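Local coordinates for oxygen-independent coproporphyrinogen III oxidase (Escherichia coli, PDB 1OLT), which catalyses the anaerobic, S-adenosylmethionine-dependent oxidative decarboxylation of two propionate groups of coproporphyrinogen III, giving protoporphyrinogen IX in heme biosynthesis, at residues A[57-62]-A[116-121]; A[77-82]-A[120-125]; A[83-88]-A[324-329]. All blocks are in the same frame, centred on the assembly; numbering follows the deposited sequence. Where two conformers were deposited one is given.

Contact 1 of 3, residues A[57-62]-A[116-121]; sequences VHIPFC and TYLNKA. With SF4 (iron/sulfur cluster), chain B.
Phe61 and Tyr117, with Ile59 and Leu118 next to them, form a buried, largely apolar contact between the end of strand 53-62 and the loop that leads into helix 120-133. Its core is a CH-pi interaction: Phe61 CB sits over one face of the Tyr117 ring, 3.6 Å from the ring centroid and only 8° off the normal. Tyr117 has its CG anti to the backbone N (chi1 -171°), which lays the ring beside the strand end with that face toward Phe61 CB. The Phe61 ring itself leads away and meets the tyrosine ring obliquely, with centroids 5.7 Å apart. Pro60 CG covers one face of the phenylalanine, and Tyr85 of helix 80-96 meets the same ring edge-to-face. The tyrosine hydroxyl is hydrogen-bonded outside the contact, to the carbonyl oxygen of Thr76.

The setting is the start of the radical SAM core, where parallel strands 53-62 and 105-112 lie side by side. Cys62 is the first cysteine of the CxxxCxxC motif, completed by Cys66 and Cys69, while Tyr117 closely follows the glycine-rich turn in which Gly112 binds one S-adenosylmethionine, and Gly113 and Thr114 the other. Cys62 turns its side chain away from Tyr117, and its SG binds iron FE1 of the cluster at 2.3 Å; its carbonyl O stays on the tyrosine side, 3.7 Å from CE2 of Tyr117. Farther back along the strand, Ile59 and Leu118 reach toward each other tip to tip, Ile59 CD1 lying 4.0 Å from Leu118 CD1.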
loop_
_atom_site.group_PDB
_atom_site.type_symbol
_atom_site.label_atom_id
_atom_site.label_comp_id
_atom_site.label_asym_id
_atom_site.label_seq_id
_atom_site.Cartn_x
_atom_site.Cartn_y
_atom_site.Cartn_z
ATOM N N VAL A 57 -1.001 4.697 11.181
ATOM C CA VAL A 57 -2.250 4.997 11.853
ATOM C C VAL A 57 -3.419 4.977 10.823
ATOM O O VAL A 57 -3.338 5.628 9.753
ATOM C CB VAL A 57 -2.228 6.372 12.555
ATOM C CG1 VAL A 57 -3.556 6.570 13.286
ATOM C CG2 VAL A 57 -1.038 6.510 13.505
ATOM N N HIS A 58 -4.444 4.180 11.108
ATOM C CA HIS A 58 -5.614 4.074 10.273
ATOM C C HIS A 58 -6.623 5.139 10.750
ATOM O O HIS A 58 -6.930 5.210 11.925
ATOM C CB HIS A 58 -6.286 2.736 10.373
ATOM C CG HIS A 58 -7.129 2.435 9.178
ATOM N ND1 HIS A 58 -6.574 2.154 7.950
ATOM C CD2 HIS A 58 -8.478 2.376 9.016
ATOM C CE1 HIS A 58 -7.555 1.902 7.088
ATOM N NE2 HIS A 58 -8.716 2.030 7.713
ATOM N N ILE A 59 -7.070 5.967 9.847
ATOM C CA ILE A 59 -8.100 6.952 10.105
ATOM C C ILE A 59 -9.280 6.558 9.206
ATOM O O ILE A 59 -9.196 6.700 7.974
ATOM C CB ILE A 59 -7.631 8.395 9.772
ATOM C CG1 ILE A 59 -6.382 8.869 10.511
ATOM C CG2 ILE A 59 -8.774 9.389 10.085
ATOM C CD1 ILE A 59 -6.493 8.847 11.980
ATOM N N PRO A 60 -10.342 5.978 9.759
ATOM C CA PRO A 60 -11.305 5.344 8.874
ATOM C C PRO A 60 -12.351 6.237 8.219
ATOM O O PRO A 60 -12.954 5.800 7.242
ATOM C CB PRO A 60 -11.994 4.324 9.791
ATOM C CG PRO A 60 -11.983 5.004 11.193
ATOM C CD PRO A 60 -10.663 5.712 11.189
ATOM N N PHE A 61 -12.526 7.465 8.676
ATOM C CA PHE A 61 -13.661 8.244 8.301
ATOM C C PHE A 61 -13.529 8.878 6.911
ATOM O O PHE A 61 -12.455 9.374 6.538
ATOM C CB PHE A 61 -13.942 9.299 9.421
ATOM C CG PHE A 61 -14.121 8.707 10.763
ATOM C CD1 PHE A 61 -15.181 7.922 11.041
ATOM C CD2 PHE A 61 -13.159 8.912 11.741
ATOM C CE1 PHE A 61 -15.303 7.321 12.303
ATOM C CE2 PHE A 61 -13.286 8.323 12.965
ATOM C CZ PHE A 61 -14.355 7.582 13.249
ATOM N N CYS A 62 -14.642 8.880 6.181
ATOM C CA CYS A 62 -14.772 9.600 4.921
ATOM C C CYS A 62 -16.044 10.453 4.922
ATOM O O CYS A 62 -17.032 10.119 5.562
ATOM C CB CYS A 62 -14.783 8.637 3.744
ATOM S SG CYS A 62 -13.369 7.541 3.648
ATOM N N THR A 116 -7.385 13.220 6.063
ATOM C CA THR A 116 -7.762 14.616 6.066
ATOM C C THR A 116 -9.225 14.921 6.394
ATOM O O THR A 116 -9.650 16.088 6.314
ATOM C CB THR A 116 -7.306 15.328 4.776
ATOM O OG1 THR A 116 -7.734 14.649 3.575
ATOM C CG2 THR A 116 -5.844 15.350 4.748
ATOM N N TYR A 117 -9.965 13.885 6.773
ATOM C CA TYR A 117 -11.214 14.070 7.487
ATOM C C TYR A 117 -10.970 14.825 8.812
ATOM O O TYR A 117 -11.839 15.589 9.286
ATOM C CB TYR A 117 -11.828 12.724 7.795
ATOM C CG TYR A 117 -13.252 12.777 8.342
ATOM C CD1 TYR A 117 -13.516 13.003 9.724
ATOM C CD2 TYR A 117 -14.343 12.551 7.495
ATOM C CE1 TYR A 117 -14.853 13.032 10.205
ATOM C CE2 TYR A 117 -15.658 12.591 7.963
ATOM C CZ TYR A 117 -15.911 12.829 9.324
ATOM O OH TYR A 117 -17.211 12.841 9.753
ATOM N N LEU A 118 -9.801 14.531 9.427
ATOM C CA LEU A 118 -9.371 15.259 10.608
ATOM C C LEU A 118 -9.159 16.744 10.293
ATOM O O LEU A 118 -8.408 17.105 9.387
ATOM C CB LEU A 118 -8.126 14.664 11.190
ATOM C CG LEU A 118 -8.116 13.167 11.529
ATOM C CD1 LEU A 118 -6.800 12.846 12.168
ATOM C CD2 LEU A 118 -9.218 12.802 12.446
ATOM N N ASN A 119 -9.768 17.605 11.092
ATOM C CA ASN A 119 -9.542 19.012 10.969
ATOM C C ASN A 119 -8.118 19.430 11.496
ATOM O O ASN A 119 -7.365 18.600 12.016
ATOM C CB ASN A 119 -10.768 19.778 11.587
ATOM C CG ASN A 119 -10.847 19.670 13.130
ATOM O OD1 ASN A 119 -9.813 19.511 13.810
ATOM N ND2 ASN A 119 -12.043 19.832 13.671
ATOM N N LYS A 120 -7.733 20.686 11.369
ATOM C CA LYS A 120 -6.401 21.129 11.814
ATOM C C LYS A 120 -6.082 20.842 13.259
ATOM O O LYS A 120 -4.982 20.364 13.603
ATOM C CB LYS A 120 -6.210 22.631 11.513
ATOM C CG LYS A 120 -6.182 23.002 9.993
ATOM C CD LYS A 120 -6.044 24.577 9.847
ATOM C CE LYS A 120 -6.444 25.051 8.473
ATOM N NZ LYS A 120 -6.101 26.560 8.196
ATOM N N ALA A 121 -7.051 21.112 14.149
ATOM C CA ALA A 121 -6.863 20.820 15.575
ATOM C C ALA A 121 -6.684 19.323 15.846
ATOM O O ALA A 121 -5.829 18.959 16.600
ATOM C CB ALA A 121 -8.049 21.386 16.447
HETATM FE FE1 SF4 B . -13.198 7.119 1.376
HETATM FE FE2 SF4 B . -12.663 5.100 -0.268
HETATM FE FE3 SF4 B . -11.329 7.283 -0.255
HETATM FE FE4 SF4 B . -13.552 7.229 -1.077
HETATM S S1 SF4 B . -11.848 6.086 -2.105
HETATM S S2 SF4 B . -12.839 8.947 0.140
HETATM S S3 SF4 B . -14.620 6.008 0.258
HETATM S S4 SF4 B . -11.437 5.794 1.314
#

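Contact 2 of 3, residues A[77-82]-A[120-125]; sequences RQQHKA and KAQISR
The side-chain amides of Gln79 and Gln122 approach from opposite directions and lie nearly coplanar, their planes 15° apart, so that each offers a donor and an acceptor to the other. To one side of the Gln122 amide plane sits the methyl of Ala82, its CB 3.8 Å from Gln122 NE2. The two bonds are unequal. Gln79 NE2 donates to Gln122 OE1 at 2.9 Å, almost straight at 175°, in the carbonyl plane and on a lone pair. The return bond, from Gln122 NE2 to Gln79 OE1, is weak at 3.3 Å. Gln79 reaches this position by bending at chi2 (-83°), whereas Gln122 runs out extended beyond CG.

The pair bridges the beginnings of two neighbouring helices, 80-96 and 120-133, which each follow a parallel strand of the radical SAM core, a fold related to the TIM barrel. Gln122 also belongs to a capping box: its OE1 accepts from the backbone N of Asn119, and Asn119 OD1 lies 2.9 Å from the backbone N of Gln122.

Each amide nitrogen has a further acceptor. Gln79 NE2 donates to Tyr117 O as well, and Gln122 NE2 to Asp83 OD1. Both amide nitrogens thus have two acceptors each, and Gln122 OE1 receives two N-H groups. Such a pattern defines which end of each amide is oxygen and which nitrogen: exchanging them at Gln122 would set NE2 against two donors and OE1 against the carboxylate of Asp83.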
loop_
_atom_site.group_PDB
_atom_site.type_symbol
_atom_site.label_atom_id
_atom_site.label_comp_id
_atom_site.label_asym_id
_atom_site.label_seq_id
_atom_site.Cartn_x
_atom_site.Cartn_y
_atom_site.Cartn_z
ATOM N N ARG A 77 -21.155 11.855 8.331
ATOM C CA ARG A 77 -21.171 13.281 8.494
ATOM C C ARG A 77 -21.091 13.713 9.973
ATOM O O ARG A 77 -21.050 14.908 10.274
ATOM C CB ARG A 77 -22.452 13.826 7.838
ATOM C CG ARG A 77 -22.445 13.709 6.263
ATOM C CD ARG A 77 -21.183 14.368 5.658
ATOM N NE ARG A 77 -21.304 14.621 4.243
ATOM C CZ ARG A 77 -20.408 15.325 3.571
ATOM N NH1 ARG A 77 -19.416 15.916 4.212
ATOM N NH2 ARG A 77 -20.529 15.497 2.274
ATOM N N GLN A 78 -21.127 12.739 10.885
ATOM C CA GLN A 78 -21.020 13.020 12.321
ATOM C C GLN A 78 -19.562 13.236 12.681
ATOM O O GLN A 78 -18.885 12.334 13.098
ATOM C CB GLN A 78 -21.628 11.884 13.110
ATOM C CG GLN A 78 -23.084 11.757 12.867
ATOM C CD GLN A 78 -23.739 10.817 13.854
ATOM O OE1 GLN A 78 -23.996 11.190 15.007
ATOM N NE2 GLN A 78 -23.942 9.607 13.443
ATOM N N GLN A 79 -19.083 14.438 12.437
ATOM C CA GLN A 79 -17.662 14.759 12.520
ATOM C C GLN A 79 -17.066 14.553 13.926
ATOM O O GLN A 79 -15.863 14.237 14.035
ATOM C CB GLN A 79 -17.370 16.190 12.046
ATOM C CG GLN A 79 -15.946 16.338 11.242
ATOM C CD GLN A 79 -14.706 16.490 12.179
ATOM O OE1 GLN A 79 -14.903 16.870 13.363
ATOM N NE2 GLN A 79 -13.399 16.192 11.645
ATOM N N HIS A 80 -17.908 14.722 14.961
ATOM C CA HIS A 80 -17.544 14.414 16.314
ATOM C C HIS A 80 -17.019 12.975 16.538
ATOM O O HIS A 80 -16.342 12.715 17.526
ATOM C CB HIS A 80 -18.681 14.635 17.258
ATOM C CG HIS A 80 -19.661 13.532 17.281
ATOM N ND1 HIS A 80 -20.863 13.597 16.595
ATOM C CD2 HIS A 80 -19.664 12.337 17.933
ATOM C CE1 HIS A 80 -21.538 12.471 16.777
ATOM N NE2 HIS A 80 -20.832 11.680 17.582
ATOM N N LYS A 81 -17.319 12.071 15.607
ATOM C CA LYS A 81 -16.736 10.716 15.672
ATOM C C LYS A 81 -15.231 10.759 15.591
ATOM O O LYS A 81 -14.568 9.884 16.136
ATOM C CB LYS A 81 -17.318 9.787 14.643
ATOM C CG LYS A 81 -18.724 9.280 14.990
ATOM C CD LYS A 81 -19.227 8.454 13.887
ATOM C CE LYS A 81 -20.655 8.064 14.122
ATOM N NZ LYS A 81 -20.891 7.416 15.417
ATOM N N ALA A 82 -14.687 11.770 14.943
ATOM C CA ALA A 82 -13.252 11.861 14.816
ATOM C C ALA A 82 -12.629 12.173 16.193
ATOM O O ALA A 82 -11.533 11.708 16.514
ATOM C CB ALA A 82 -12.872 12.933 13.859
ATOM N N LYS A 120 -7.733 20.686 11.369
ATOM C CA LYS A 120 -6.401 21.129 11.814
ATOM C C LYS A 120 -6.082 20.842 13.259
ATOM O O LYS A 120 -4.982 20.364 13.603
ATOM C CB LYS A 120 -6.210 22.631 11.513
ATOM C CG LYS A 120 -6.182 23.002 9.993
ATOM C CD LYS A 120 -6.044 24.577 9.847
ATOM C CE LYS A 120 -6.444 25.051 8.473
ATOM N NZ LYS A 120 -6.101 26.560 8.196
ATOM N N ALA A 121 -7.051 21.112 14.149
ATOM C CA ALA A 121 -6.863 20.820 15.575
ATOM C C ALA A 121 -6.684 19.323 15.846
ATOM O O ALA A 121 -5.829 18.959 16.600
ATOM C CB ALA A 121 -8.049 21.386 16.447
ATOM N N GLN A 122 -7.459 18.491 15.203
ATOM C CA GLN A 122 -7.352 17.042 15.325
ATOM C C GLN A 122 -6.007 16.481 14.764
ATOM O O GLN A 122 -5.353 15.635 15.386
ATOM C CB GLN A 122 -8.575 16.368 14.630
ATOM C CG GLN A 122 -9.838 16.665 15.386
ATOM C CD GLN A 122 -11.073 16.414 14.599
ATOM O OE1 GLN A 122 -11.033 16.305 13.333
ATOM N NE2 GLN A 122 -12.233 16.421 15.307
ATOM N N ILE A 123 -5.589 16.987 13.618
ATOM C CA ILE A 123 -4.288 16.631 13.037
ATOM C C ILE A 123 -3.236 16.955 14.056
ATOM O O ILE A 123 -2.361 16.135 14.344
ATOM C CB ILE A 123 -4.036 17.438 11.764
ATOM C CG1 ILE A 123 -4.904 16.900 10.654
ATOM C CG2 ILE A 123 -2.573 17.363 11.381
ATOM C CD1 ILE A 123 -5.042 17.818 9.474
ATOM N N SER A 124 -3.286 18.173 14.613
ATOM C CA SER A 124 -2.278 18.568 15.601
ATOM C C SER A 124 -2.299 17.704 16.844
ATOM O O SER A 124 -1.226 17.359 17.422
ATOM C CB SER A 124 -2.415 20.051 16.030
ATOM O OG SER A 124 -2.212 20.919 14.945
ATOM N N ARG A 125 -3.511 17.401 17.298
ATOM C CA ARG A 125 -3.647 16.557 18.481
ATOM C C ARG A 125 -2.982 15.152 18.281
ATOM O O ARG A 125 -2.289 14.648 19.159
ATOM C CB ARG A 125 -5.111 16.376 18.880
ATOM C CG ARG A 125 -5.344 15.498 20.118
ATOM C CD ARG A 125 -6.838 15.223 20.428
ATOM N NE ARG A 125 -6.931 14.215 21.467
ATOM C CZ ARG A 125 -8.032 13.569 21.769
ATOM N NH1 ARG A 125 -9.151 13.810 21.118
ATOM N NH2 ARG A 125 -8.019 12.660 22.757
#

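Contact 3 of 3, residues A[83-88]-A[324-329]; sequences DQYLDA and MGVSAI. With SAM (S-adenosylmethionine), chain D.
Tyr85 OH is pressed against the turn at Gly325 and Val326, the tight part of the contact. The backbone N of Val326 donates to the hydroxyl over 2.9 Å, near the plane of the tyrosine ring, while Gly325 CA comes to 3.1 Å from the same oxygen. The hydroxyl has a further hydrogen bond with His58 O on strand 53-62, so one buried oxygen joins helix 80-96, the strand and the turn. Chi1 of -173° sends the ring out from the helix to cross the Val326 side chain at about a right angle.

Away from this oxygen the packing is looser: Tyr85 CE1 and Val326 CG1 are 4.2 Å apart, and Gln84 and Asp87 occupy the exposed side of the helix. The far end of the loop turns instead to one of the two bound S-adenosylmethionines, the one apart from the cluster iron. A type II beta turn from Gly325 to Ala328, closed by Ala328 N bonding to Gly325 O, delivers Ile329 to its adenine. Ile329 N donates to N1 at 2.8 Å and Ile329 O accepts from N6 at 3.0 Å: backbone recognition of the N1/N6 edge, often seen in adenine-binding sites, here in the pocket of this S-adenosylmethionine.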
loop_
_atom_site.group_PDB
_atom_site.type_symbol
_atom_site.label_atom_id
_atom_site.label_comp_id
_atom_site.label_asym_id
_atom_site.label_seq_id
_atom_site.Cartn_x
_atom_site.Cartn_y
_atom_site.Cartn_z
ATOM N N ASP A 83 -13.315 13.010 16.978
ATOM C CA ASP A 83 -12.822 13.304 18.367
ATOM C C ASP A 83 -12.861 12.069 19.259
ATOM O O ASP A 83 -11.927 11.829 20.001
ATOM C CB ASP A 83 -13.587 14.417 19.032
ATOM C CG ASP A 83 -13.406 15.741 18.340
ATOM O OD1 ASP A 83 -12.217 16.220 18.108
ATOM O OD2 ASP A 83 -14.469 16.339 17.953
ATOM N N GLN A 84 -13.944 11.287 19.158
ATOM C CA GLN A 84 -14.090 10.040 19.881
ATOM C C GLN A 84 -12.983 9.046 19.452
ATOM O O GLN A 84 -12.431 8.383 20.269
ATOM C CB GLN A 84 -15.440 9.367 19.621
ATOM C CG GLN A 84 -16.671 10.186 19.970
ATOM C CD GLN A 84 -17.976 9.494 19.613
ATOM O OE1 GLN A 84 -18.010 8.720 18.647
ATOM N NE2 GLN A 84 -19.064 9.738 20.438
ATOM N N TYR A 85 -12.670 9.013 18.172
ATOM C CA TYR A 85 -11.685 8.118 17.666
ATOM C C TYR A 85 -10.281 8.479 18.162
ATOM O O TYR A 85 -9.525 7.590 18.582
ATOM C CB TYR A 85 -11.757 8.113 16.134
ATOM C CG TYR A 85 -10.868 7.080 15.498
ATOM C CD1 TYR A 85 -11.184 5.761 15.594
ATOM C CD2 TYR A 85 -9.748 7.438 14.823
ATOM C CE1 TYR A 85 -10.377 4.785 15.019
ATOM C CE2 TYR A 85 -8.930 6.467 14.189
ATOM C CZ TYR A 85 -9.259 5.133 14.329
ATOM O OH TYR A 85 -8.499 4.123 13.735
ATOM N N LEU A 86 -9.930 9.759 18.154
ATOM C CA LEU A 86 -8.682 10.201 18.723
ATOM C C LEU A 86 -8.636 9.988 20.229
ATOM O O LEU A 86 -7.543 9.725 20.758
ATOM C CB LEU A 86 -8.378 11.679 18.416
ATOM C CG LEU A 86 -8.022 12.106 16.995
ATOM C CD1 LEU A 86 -7.375 13.483 16.879
ATOM C CD2 LEU A 86 -7.253 11.173 16.340
ATOM N N ASP A 87 -9.782 9.993 20.919
ATOM C CA ASP A 87 -9.783 9.609 22.344
ATOM C C ASP A 87 -9.284 8.164 22.474
ATOM O O ASP A 87 -8.542 7.852 23.394
ATOM C CB ASP A 87 -11.143 9.734 23.019
ATOM C CG ASP A 87 -11.596 11.157 23.176
ATOM O OD1 ASP A 87 -10.770 12.094 23.177
ATOM O OD2 ASP A 87 -12.831 11.440 23.338
ATOM N N ALA A 88 -9.751 7.288 21.594
ATOM C CA ALA A 88 -9.363 5.865 21.618
ATOM C C ALA A 88 -7.905 5.650 21.203
ATOM O O ALA A 88 -7.212 4.878 21.812
ATOM C CB ALA A 88 -10.266 5.058 20.752
ATOM N N MET A 324 -1.589 1.244 14.360
ATOM C CA MET A 324 -2.543 1.714 15.407
ATOM C C MET A 324 -3.851 2.089 14.736
ATOM O O MET A 324 -3.862 2.496 13.568
ATOM C CB MET A 324 -1.979 2.939 16.111
ATOM C CG MET A 324 -0.816 2.685 17.082
ATOM S SD MET A 324 0.271 4.167 17.214
ATOM C CE MET A 324 1.333 3.886 15.808
ATOM N N GLY A 325 -4.962 1.946 15.450
ATOM C CA GLY A 325 -6.280 2.272 14.953
ATOM C C GLY A 325 -7.032 1.043 14.389
ATOM O O GLY A 325 -6.500 -0.086 14.287
ATOM N N VAL A 326 -8.291 1.241 14.097
ATOM C CA VAL A 326 -9.146 0.173 13.641
ATOM C C VAL A 326 -8.575 -0.450 12.334
ATOM O O VAL A 326 -8.200 0.267 11.436
ATOM C CB VAL A 326 -10.643 0.704 13.434
ATOM C CG1 VAL A 326 -10.763 1.672 12.270
ATOM C CG2 VAL A 326 -11.550 -0.434 13.201
ATOM N N SER A 327 -8.509 -1.787 12.284
ATOM C CA SER A 327 -7.991 -2.606 11.197
ATOM C C SER A 327 -6.479 -2.591 11.013
ATOM O O SER A 327 -5.991 -3.350 10.196
ATOM C CB SER A 327 -8.643 -2.295 9.856
ATOM O OG SER A 327 -8.062 -1.157 9.197
ATOM N N ALA A 328 -5.747 -1.795 11.805
ATOM C CA ALA A 328 -4.327 -1.618 11.572
ATOM C C ALA A 328 -3.543 -2.886 11.765
ATOM O O ALA A 328 -3.692 -3.589 12.753
ATOM C CB ALA A 328 -3.751 -0.503 12.392
ATOM N N ILE A 329 -2.712 -3.167 10.766
ATOM C CA ILE A 329 -1.730 -4.272 10.795
ATOM C C ILE A 329 -0.331 -3.857 11.202
ATOM O O ILE A 329 0.190 -2.850 10.732
ATOM C CB ILE A 329 -1.680 -4.991 9.437
ATOM C CG1 ILE A 329 -3.050 -5.589 9.128
ATOM C CG2 ILE A 329 -0.736 -6.188 9.485
ATOM C CD1 ILE A 329 -3.275 -5.951 7.596
HETATM N N SAM D . -5.790 -1.650 -0.542
HETATM C CA SAM D . -6.098 -0.948 -1.802
HETATM C C SAM D . -6.580 -1.923 -2.897
HETATM O O SAM D . -7.684 -1.827 -3.469
HETATM O OXT SAM D . -5.904 -2.900 -3.285
HETATM C CB SAM D . -4.871 -0.122 -2.270
HETATM C CG SAM D . -4.478 1.086 -1.362
HETATM S SD SAM D . -2.960 0.843 -0.379
HETATM C CE SAM D . -1.708 1.698 -1.403
HETATM C "C5'" SAM D . -2.960 1.948 1.082
HETATM C "C4'" SAM D . -4.099 1.624 2.035
HETATM O "O4'" SAM D . -3.822 0.340 2.571
HETATM C "C3'" SAM D . -4.201 2.553 3.249
HETATM O "O3'" SAM D . -4.804 3.790 2.912
HETATM C "C2'" SAM D . -4.950 1.652 4.191
HETATM O "O2'" SAM D . -6.296 1.569 3.809
HETATM C "C1'" SAM D . -4.275 0.292 3.937
HETATM N N9 SAM D . -3.123 0.070 4.793
HETATM C C8 SAM D . -1.856 0.495 4.597
HETATM N N7 SAM D . -1.081 0.080 5.675
HETATM C C5 SAM D . -1.845 -0.580 6.506
HETATM C C6 SAM D . -1.599 -1.182 7.708
HETATM N N6 SAM D . -0.401 -1.241 8.265
HETATM N N1 SAM D . -2.646 -1.765 8.325
HETATM C C2 SAM D . -3.879 -1.755 7.793
HETATM N N3 SAM D . -4.143 -1.147 6.629
HETATM C C4 SAM D . -3.131 -0.575 5.991
#

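How the contacts relate
The three contacts form a connected block on one side of the chain's centre. Contacts 1 and 2, whose centres are 6 Å apart, share the start of helix 120-133. Contact 3 lies about 10 Å from contact 1 and 12 Å from contact 2, centre to centre. His58 O to Tyr85 OH, at 2.6 Å, links contacts 1 and 3, and the salt bridge from Arg125 NH2 to Asp87 OD1, at 2.8 Å, links contacts 2 and 3. Contact 1 holds a cluster ligand and contact 3 holds Ile329, which binds the adenine of the S-adenosylmethionine that does not ligate the cluster, whereas the Gln79 side chain of contact 2 stays about 14 Å from the cluster.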